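Local atomic coordinates of glycoside hydrolase YxiA (Bacillus licheniformis, PDB entry 3LV4), a protein that probably hydrolyses glycosidic bonds in arabinan, as a calcium-binding member of glycoside hydrolase family 43. Residues 344-349 with 413-418; 356-361 with 373-378; 398-403 with 428-433. One frame throughout, in Å; residues are numbered along the deposited sequence.

How the interactions relate
Following the chain, the loop 344-349 comes first. Its partner, 413-418, begins 64 residues after that segment ends, so interaction 1 closes a long loop. Nested inside that loop is interaction 2, where 356-361 and 373-378 pair as a hairpin. Next comes 398-403, the opening half of interaction 3. Its partner 428-433 arrives only after 413-418 has closed interaction 1. Interactions 1 and 3 therefore cross, while 2 and 3 follow in series. Strand 407-418 neighbours both strands of interaction 3. Aromatic and apolar side chains of the three contacts meet. Together they tie a loop, a hairpin and successive strands of the C-terminal lipocalin-like domain.

Interaction 1: 344-349 with 413-418; sequences KLEKVK and FLRQWD
E346 and R415 form the one salt bridge of this contact, with NH1 of R415 2.8 Å from OE1 of E346. The hydrogen bond is bent, at 143°. NH1 comes from above the carboxylate, and the carboxylate and guanidinium planes stand 86° apart. R415 runs extended from CG to NE, then turns about its NE-CZ bond (chi4 78°), which swings NH1 back toward E346. OE1 also lies beside CD of R415. NH2 of R415 has a second acid, D352 in helix 350-353.

Three waters fill in between the backbones and E346. One accepts from R415 N and lies 2.6 Å from E346 OE1. A second bridges the carbonyls K344 O and R415 O. A third water accepts from E346 N and lies 2.9 Å from F413 O.

The rest is van der Waals contact. L345 CD2 meets L414 CD1 at 3.8 Å, the two side chains crossing at about a right angle. L414 CD1 also rests on the carbonyl oxygen of K344, 3.5 Å from K344 O. Further along, V348 splits its branches: CG2 touches F413 CD2 at 4.1 Å, and CG1 packs by the guanidinium, 3.8 Å from R415 NH1.

No direct backbone hydrogen bond joins the two segments. With two acids on different nitrogens, the R415 guanidinium is probably fixed in rotation and its charge balanced.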
# COMPACT_ATOMS: atom_id res chain seq x y z
N LYS A 344 20.77 -4.80 -2.69
CA LYS A 344 20.34 -6.07 -2.13
C LYS A 344 20.90 -6.24 -0.73
O LYS A 344 21.87 -5.58 -0.35
CB LYS A 344 20.77 -7.23 -3.02
CG LYS A 344 22.26 -7.41 -3.13
CD LYS A 344 22.59 -8.53 -4.11
CE LYS A 344 24.09 -8.77 -4.18
NZ LYS A 344 24.42 -9.89 -5.13
N LEU A 345 20.26 -7.12 0.03
CA LEU A 345 20.71 -7.43 1.38
C LEU A 345 22.10 -8.04 1.34
O LEU A 345 22.43 -8.81 0.43
CB LEU A 345 19.74 -8.39 2.07
CG LEU A 345 18.46 -7.73 2.58
CD1 LEU A 345 17.44 -8.78 2.98
CD2 LEU A 345 18.78 -6.81 3.75
N GLU A 346 22.92 -7.68 2.32
CA GLU A 346 24.29 -8.14 2.43
C GLU A 346 24.62 -8.43 3.89
O GLU A 346 23.89 -8.03 4.80
CB GLU A 346 25.25 -7.06 1.95
CG GLU A 346 24.99 -6.51 0.56
CD GLU A 346 25.78 -5.24 0.31
OE1 GLU A 346 25.58 -4.26 1.07
OE2 GLU A 346 26.60 -5.22 -0.62
N LYS A 347 25.74 -9.10 4.11
CA LYS A 347 26.24 -9.28 5.47
C LYS A 347 26.87 -7.98 5.92
O LYS A 347 27.73 -7.43 5.23
CB LYS A 347 27.27 -10.42 5.52
CG LYS A 347 27.78 -10.73 6.93
CD LYS A 347 28.53 -12.08 6.99
CE LYS A 347 29.78 -12.07 6.13
NZ LYS A 347 30.62 -13.30 6.32
N VAL A 348 26.45 -7.46 7.06
CA VAL A 348 27.09 -6.29 7.64
C VAL A 348 27.81 -6.67 8.92
O VAL A 348 27.40 -7.58 9.63
CB VAL A 348 26.09 -5.16 7.92
CG1 VAL A 348 25.31 -4.83 6.67
CG2 VAL A 348 25.15 -5.55 9.05
N LYS A 349 28.90 -5.97 9.21
CA LYS A 349 29.64 -6.18 10.44
C LYS A 349 29.48 -4.95 11.33
O LYS A 349 28.97 -3.93 10.89
CB LYS A 349 31.12 -6.43 10.13
CG LYS A 349 31.87 -5.18 9.73
CD LYS A 349 33.29 -5.51 9.29
CE LYS A 349 33.28 -6.32 8.01
NZ LYS A 349 34.67 -6.53 7.50
N PHE A 413 19.24 -3.99 8.58
CA PHE A 413 20.20 -3.05 7.99
C PHE A 413 20.29 -3.25 6.48
O PHE A 413 20.25 -4.38 5.99
CB PHE A 413 21.62 -3.29 8.55
CG PHE A 413 21.86 -2.79 9.95
CD1 PHE A 413 21.98 -1.43 10.22
CD2 PHE A 413 22.06 -3.69 11.00
CE1 PHE A 413 22.24 -0.98 11.51
CE2 PHE A 413 22.32 -3.25 12.29
CZ PHE A 413 22.42 -1.89 12.55
N LEU A 414 20.45 -2.16 5.73
CA LEU A 414 20.55 -2.25 4.28
C LEU A 414 21.35 -1.07 3.73
O LEU A 414 21.04 0.08 4.04
CB LEU A 414 19.16 -2.24 3.65
CG LEU A 414 19.10 -2.35 2.13
CD1 LEU A 414 19.66 -3.72 1.66
CD2 LEU A 414 17.68 -2.12 1.60
N ARG A 415 22.38 -1.35 2.93
CA ARG A 415 23.07 -0.26 2.24
C ARG A 415 22.22 0.22 1.07
O ARG A 415 21.73 -0.58 0.28
CB ARG A 415 24.43 -0.72 1.71
CG ARG A 415 25.43 -1.06 2.79
CD ARG A 415 26.79 -1.38 2.16
NE ARG A 415 27.81 -1.73 3.15
CZ ARG A 415 27.90 -2.93 3.73
NH1 ARG A 415 27.02 -3.88 3.43
NH2 ARG A 415 28.85 -3.17 4.61
N GLN A 416 22.06 1.53 0.96
CA GLN A 416 21.18 2.11 -0.03
C GLN A 416 21.80 3.32 -0.70
O GLN A 416 22.77 3.89 -0.20
CB GLN A 416 19.88 2.57 0.63
CG GLN A 416 19.03 1.45 1.15
CD GLN A 416 17.58 1.86 1.20
OE1 GLN A 416 17.15 2.55 2.13
NE2 GLN A 416 16.82 1.48 0.19
N TRP A 417 21.21 3.71 -1.82
CA TRP A 417 21.52 4.97 -2.47
C TRP A 417 20.66 6.09 -1.90
O TRP A 417 19.43 5.98 -1.85
CB TRP A 417 21.25 4.83 -3.97
CG TRP A 417 21.48 6.06 -4.77
CD1 TRP A 417 20.53 6.89 -5.31
CD2 TRP A 417 22.75 6.59 -5.16
NE1 TRP A 417 21.14 7.91 -6.00
CE2 TRP A 417 22.50 7.75 -5.92
CE3 TRP A 417 24.07 6.21 -4.93
CZ2 TRP A 417 23.52 8.53 -6.46
CZ3 TRP A 417 25.08 6.98 -5.46
CH2 TRP A 417 24.80 8.13 -6.21
N ASP A 418 21.29 7.17 -1.46
CA ASP A 418 20.56 8.35 -1.02
C ASP A 418 20.55 9.34 -2.17
O ASP A 418 21.60 9.86 -2.56
CB ASP A 418 21.20 8.99 0.21
CG ASP A 418 20.59 10.34 0.55
OD1 ASP A 418 19.38 10.53 0.34
OD2 ASP A 418 21.33 11.21 1.04
O HOH W 1 23.27 -3.98 2.32
O HOH W 2 22.98 -3.20 -0.25
O HOH W 3 22.20 -5.60 4.29

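Interaction 2: 356-361 with 373-378; sequences DYELVR and SKEIRL. With CA (calcium ion), chain D.
E358 and E375 leave the same face of the sheet, cross at a slant and bring their carboxylates to one calcium ion. The two carboxylate planes stand 84° apart. OE2 of E358 and OE2 of E375 each bind the calcium at 2.5 Å. E375 gets there with an extended chain. E358 is bent (chi2 -68°), which leaves its other oxygen, OE1, turned toward S373. There S373 OG donates to E358 OE1 at 2.6 Å, from above the carboxylate plane. OE1 also accepts from a water that binds the metal. These bonds limit rotation of the E358 carboxylate. N281 and three waters complete the calcium site, and the backbone N-H of N281 bonds to S373 OG.

The two strands form an antiparallel beta hairpin in the lipocalin-like domain. Y357 pairs with I376, and L359 with K374, as hydrogen-bonded pairs; E358 and E375 form a non-hydrogen-bonded pair.

On the calcium face, D356 and R377 make a salt bridge. NH1 of R377 lies 3.2 Å from D356 OD1, with a nearly straight bond of 164°. D356 OD1 sits in the guanidinium plane, but NH1 stands above the carboxylate.

On the face that carries Y357, L359 and I376, apolar side chains meet. I376 splits its contacts: CG1 lies 3.9 Å from Y357 CB, while CG2 lies 3.9 Å from L359 CD2. The end of the L378 side chain reaches the Y357 ring, its CD1 3.7 Å from Y357 CE2, the side chains crossing at about a right angle. The hydroxyl of Y357 bonds to V353 O.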
# COMPACT_ATOMS: atom_id res chain seq x y z
N ASP A 356 26.92 7.87 13.17
CA ASP A 356 25.83 8.83 13.29
C ASP A 356 24.75 8.55 12.25
O ASP A 356 25.06 8.18 11.12
CB ASP A 356 26.35 10.26 13.11
CG ASP A 356 27.39 10.64 14.15
OD1 ASP A 356 27.28 10.21 15.31
OD2 ASP A 356 28.32 11.39 13.81
N TYR A 357 23.49 8.72 12.64
CA TYR A 357 22.37 8.50 11.73
C TYR A 357 21.35 9.62 11.86
O TYR A 357 21.20 10.21 12.94
CB TYR A 357 21.63 7.19 12.07
CG TYR A 357 22.36 5.92 11.71
CD1 TYR A 357 21.98 5.17 10.59
CD2 TYR A 357 23.41 5.44 12.49
CE1 TYR A 357 22.63 3.99 10.26
CE2 TYR A 357 24.07 4.27 12.17
CZ TYR A 357 23.68 3.55 11.05
OH TYR A 357 24.33 2.38 10.73
N GLU A 358 20.63 9.89 10.78
CA GLU A 358 19.37 10.62 10.86
C GLU A 358 18.30 9.60 11.22
O GLU A 358 18.18 8.57 10.56
CB GLU A 358 19.03 11.25 9.51
CG GLU A 358 19.99 12.33 9.09
CD GLU A 358 19.90 13.55 9.97
OE1 GLU A 358 18.85 13.77 10.63
OE2 GLU A 358 20.89 14.31 10.00
N LEU A 359 17.53 9.90 12.26
CA LEU A 359 16.48 9.00 12.73
C LEU A 359 15.11 9.59 12.46
O LEU A 359 14.85 10.74 12.83
CB LEU A 359 16.60 8.78 14.24
CG LEU A 359 15.51 7.94 14.91
CD1 LEU A 359 15.59 6.47 14.50
CD2 LEU A 359 15.59 8.06 16.43
N VAL A 360 14.24 8.81 11.82
CA VAL A 360 12.84 9.19 11.68
C VAL A 360 12.00 8.24 12.52
O VAL A 360 12.14 7.02 12.40
CB VAL A 360 12.34 9.12 10.21
CG1 VAL A 360 10.83 9.36 10.16
CG2 VAL A 360 13.08 10.13 9.34
N ARG A 361 11.17 8.80 13.38
CA ARG A 361 10.24 8.01 14.18
C ARG A 361 8.84 8.29 13.65
O ARG A 361 8.27 9.36 13.87
CB ARG A 361 10.36 8.38 15.66
CG ARG A 361 11.60 7.78 16.34
CD ARG A 361 11.79 8.34 17.75
NE ARG A 361 12.43 9.64 17.68
CZ ARG A 361 12.59 10.47 18.70
NH1 ARG A 361 12.14 10.15 19.91
NH2 ARG A 361 13.20 11.63 18.51
N SER A 373 13.79 14.36 10.52
CA SER A 373 14.75 13.43 11.11
C SER A 373 15.61 14.17 12.11
O SER A 373 15.84 15.38 11.98
CB SER A 373 15.63 12.78 10.04
OG SER A 373 16.52 13.73 9.47
N LYS A 374 16.09 13.44 13.11
CA LYS A 374 16.99 13.98 14.13
C LYS A 374 18.21 13.08 14.25
O LYS A 374 18.13 11.87 14.01
CB LYS A 374 16.26 14.08 15.46
CG LYS A 374 15.00 14.94 15.36
CD LYS A 374 14.50 15.37 16.71
CE LYS A 374 13.36 16.37 16.54
NZ LYS A 374 12.49 16.40 17.74
N GLU A 375 19.34 13.67 14.62
CA GLU A 375 20.60 12.93 14.68
C GLU A 375 20.78 12.10 15.94
O GLU A 375 20.56 12.58 17.06
CB GLU A 375 21.80 13.87 14.51
CG GLU A 375 21.77 14.63 13.22
CD GLU A 375 23.05 15.41 12.97
OE1 GLU A 375 24.01 15.27 13.76
OE2 GLU A 375 23.09 16.16 11.98
N ILE A 376 21.20 10.86 15.74
CA ILE A 376 21.55 9.96 16.83
C ILE A 376 22.88 9.32 16.49
O ILE A 376 23.37 9.44 15.36
CB ILE A 376 20.50 8.85 17.00
CG1 ILE A 376 20.43 7.96 15.75
CG2 ILE A 376 19.13 9.45 17.32
CD1 ILE A 376 19.64 6.67 15.97
N ARG A 377 23.48 8.65 17.47
CA ARG A 377 24.67 7.84 17.20
C ARG A 377 24.50 6.43 17.73
O ARG A 377 24.09 6.23 18.88
CB ARG A 377 25.93 8.47 17.80
CG ARG A 377 27.18 7.63 17.57
CD ARG A 377 28.45 8.35 17.97
NE ARG A 377 29.63 7.55 17.65
CZ ARG A 377 30.23 7.53 16.46
NH1 ARG A 377 29.78 8.28 15.46
NH2 ARG A 377 31.30 6.76 16.26
N LEU A 378 24.77 5.44 16.88
CA LEU A 378 24.91 4.07 17.33
C LEU A 378 26.36 3.92 17.75
O LEU A 378 27.24 3.80 16.89
CB LEU A 378 24.57 3.08 16.21
CG LEU A 378 23.16 3.16 15.63
CD1 LEU A 378 22.88 1.95 14.74
CD2 LEU A 378 22.12 3.28 16.73
CA CA D . 21.32 16.69 10.35
O HOH W 4 19.07 16.43 11.43
O HOH W 5 20.85 19.12 11.68
O HOH W 6 23.39 16.44 8.67

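Interaction 3: 398-403 with 428-433; sequences NKIELK and FSALSR
F428 begins the contact by turning one ring face to I400 and resting against L402. I400 runs fully extended, with CG1 opposite the backbone N (chi1 -171°), and this carries CD1 over one face of the F428 ring. CD1 lies 4.1 Å from the ring centroid and 20° off the normal, a CH-pi contact. L402 touches the far part of the same ring, its CD2 3.7 Å from F428 CE1. The F428 ring also meets that of Y357. An alanine in place of F428 would probably open a gap beside I400 CD1 and L402 CD2 and take one aromatic neighbour from the Y357 ring.

S429 points away, and its hydroxyl bonds to V335 O. A430 turns back toward 398-403. Its CB lies 3.7 Å from L402 CD1 and 4.3 Å from I400 CG2. L402 thus divides its two methyls between A430 and F428. L431 points away again and packs on W332 and V334.

No hydrogen bond joins the two segments. The axes of strands 399-403 and 428-432 come within 7.8 Å and run 55° apart. Each strand pairs antiparallel with strand 407-418, so they lie two strands apart where the strands curl. The contact passes between side chains over that middle strand, where F413 touches both I400 and F428. All four touching residues are buried. F428 and A430 face the domain interior, while S429 and L431 face strand 333-335. This alternation is consistent with the apolar interior of a lipocalin-like beta-barrel.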
# COMPACT_ATOMS: atom_id res chain seq x y z
N ASN A 398 22.29 -9.27 9.31
CA ASN A 398 21.98 -7.87 9.08
C ASN A 398 20.75 -7.41 9.86
O ASN A 398 20.08 -6.45 9.47
CB ASN A 398 21.78 -7.63 7.59
CG ASN A 398 20.90 -8.68 6.95
OD1 ASN A 398 19.88 -9.07 7.52
ND2 ASN A 398 21.29 -9.15 5.77
N LYS A 399 20.45 -8.09 10.95
CA LYS A 399 19.34 -7.66 11.80
C LYS A 399 19.79 -6.61 12.81
O LYS A 399 20.95 -6.59 13.25
CB LYS A 399 18.72 -8.85 12.55
CG LYS A 399 18.18 -9.94 11.64
CD LYS A 399 17.18 -9.40 10.64
CE LYS A 399 16.34 -10.53 10.03
NZ LYS A 399 17.12 -11.45 9.15
N ILE A 400 18.87 -5.72 13.15
CA ILE A 400 19.10 -4.76 14.23
C ILE A 400 18.05 -4.95 15.30
O ILE A 400 16.90 -5.30 15.02
CB ILE A 400 19.08 -3.29 13.74
CG1 ILE A 400 19.54 -2.35 14.87
CG2 ILE A 400 17.69 -2.88 13.24
CD1 ILE A 400 19.67 -0.91 14.45
N GLU A 401 18.46 -4.74 16.54
CA GLU A 401 17.53 -4.60 17.65
C GLU A 401 17.83 -3.26 18.32
O GLU A 401 18.99 -2.95 18.57
CB GLU A 401 17.70 -5.75 18.64
CG GLU A 401 16.66 -5.79 19.72
CD GLU A 401 16.87 -6.95 20.68
OE1 GLU A 401 17.66 -7.87 20.37
OE2 GLU A 401 16.23 -6.95 21.75
N LEU A 402 16.80 -2.46 18.58
CA LEU A 402 16.99 -1.19 19.28
C LEU A 402 16.03 -1.08 20.43
O LEU A 402 14.91 -1.59 20.37
CB LEU A 402 16.73 0.02 18.36
CG LEU A 402 17.29 0.08 16.95
CD1 LEU A 402 16.27 -0.49 15.99
CD2 LEU A 402 17.61 1.54 16.62
N LYS A 403 16.46 -0.41 21.48
CA LYS A 403 15.57 -0.08 22.58
C LYS A 403 15.54 1.42 22.76
O LYS A 403 16.53 2.03 23.17
CB LYS A 403 15.99 -0.78 23.87
CG LYS A 403 15.79 -2.29 23.82
CD LYS A 403 15.91 -2.88 25.22
CE LYS A 403 15.51 -4.35 25.24
NZ LYS A 403 16.50 -5.18 24.52
N PHE A 428 18.86 1.51 8.49
CA PHE A 428 18.15 0.47 9.19
C PHE A 428 16.67 0.85 9.23
O PHE A 428 16.32 2.01 9.10
CB PHE A 428 18.71 0.22 10.61
CG PHE A 428 18.57 1.38 11.55
CD1 PHE A 428 17.38 1.62 12.22
CD2 PHE A 428 19.65 2.22 11.80
CE1 PHE A 428 17.25 2.68 13.11
CE2 PHE A 428 19.54 3.28 12.69
CZ PHE A 428 18.33 3.52 13.34
N SER A 429 15.82 -0.16 9.38
CA SER A 429 14.38 0.06 9.43
C SER A 429 13.83 -0.98 10.37
O SER A 429 14.11 -2.17 10.21
CB SER A 429 13.76 -0.10 8.04
OG SER A 429 12.36 0.11 8.08
N ALA A 430 13.08 -0.55 11.38
CA ALA A 430 12.66 -1.49 12.42
C ALA A 430 11.26 -1.18 12.94
O ALA A 430 10.72 -0.09 12.72
CB ALA A 430 13.67 -1.50 13.57
N LEU A 431 10.67 -2.16 13.64
CA LEU A 431 9.30 -2.06 14.13
C LEU A 431 9.21 -2.56 15.55
O LEU A 431 9.90 -3.51 15.92
CB LEU A 431 8.36 -2.92 13.27
CG LEU A 431 8.02 -2.48 11.84
CD1 LEU A 431 7.35 -3.61 11.07
CD2 LEU A 431 7.13 -1.24 11.85
N SER A 432 8.35 -1.93 16.34
CA SER A 432 8.02 -2.41 17.68
C SER A 432 6.72 -3.21 17.67
O SER A 432 5.92 -3.10 16.73
CB SER A 432 7.81 -1.22 18.61
OG SER A 432 6.66 -0.49 18.20
N ARG A 433 6.50 -3.99 18.72
CA ARG A 433 5.24 -4.71 18.87
C ARG A 433 4.07 -3.73 18.81
O ARG A 433 2.99 -4.04 18.30
CB ARG A 433 5.22 -5.48 20.20
CG ARG A 433 4.01 -6.36 20.38
CD ARG A 433 4.18 -7.28 21.59
NE ARG A 433 3.55 -6.74 22.79
CZ ARG A 433 3.77 -7.23 24.01
NH1 ARG A 433 4.60 -8.25 24.18
NH2 ARG A 433 3.15 -6.70 25.06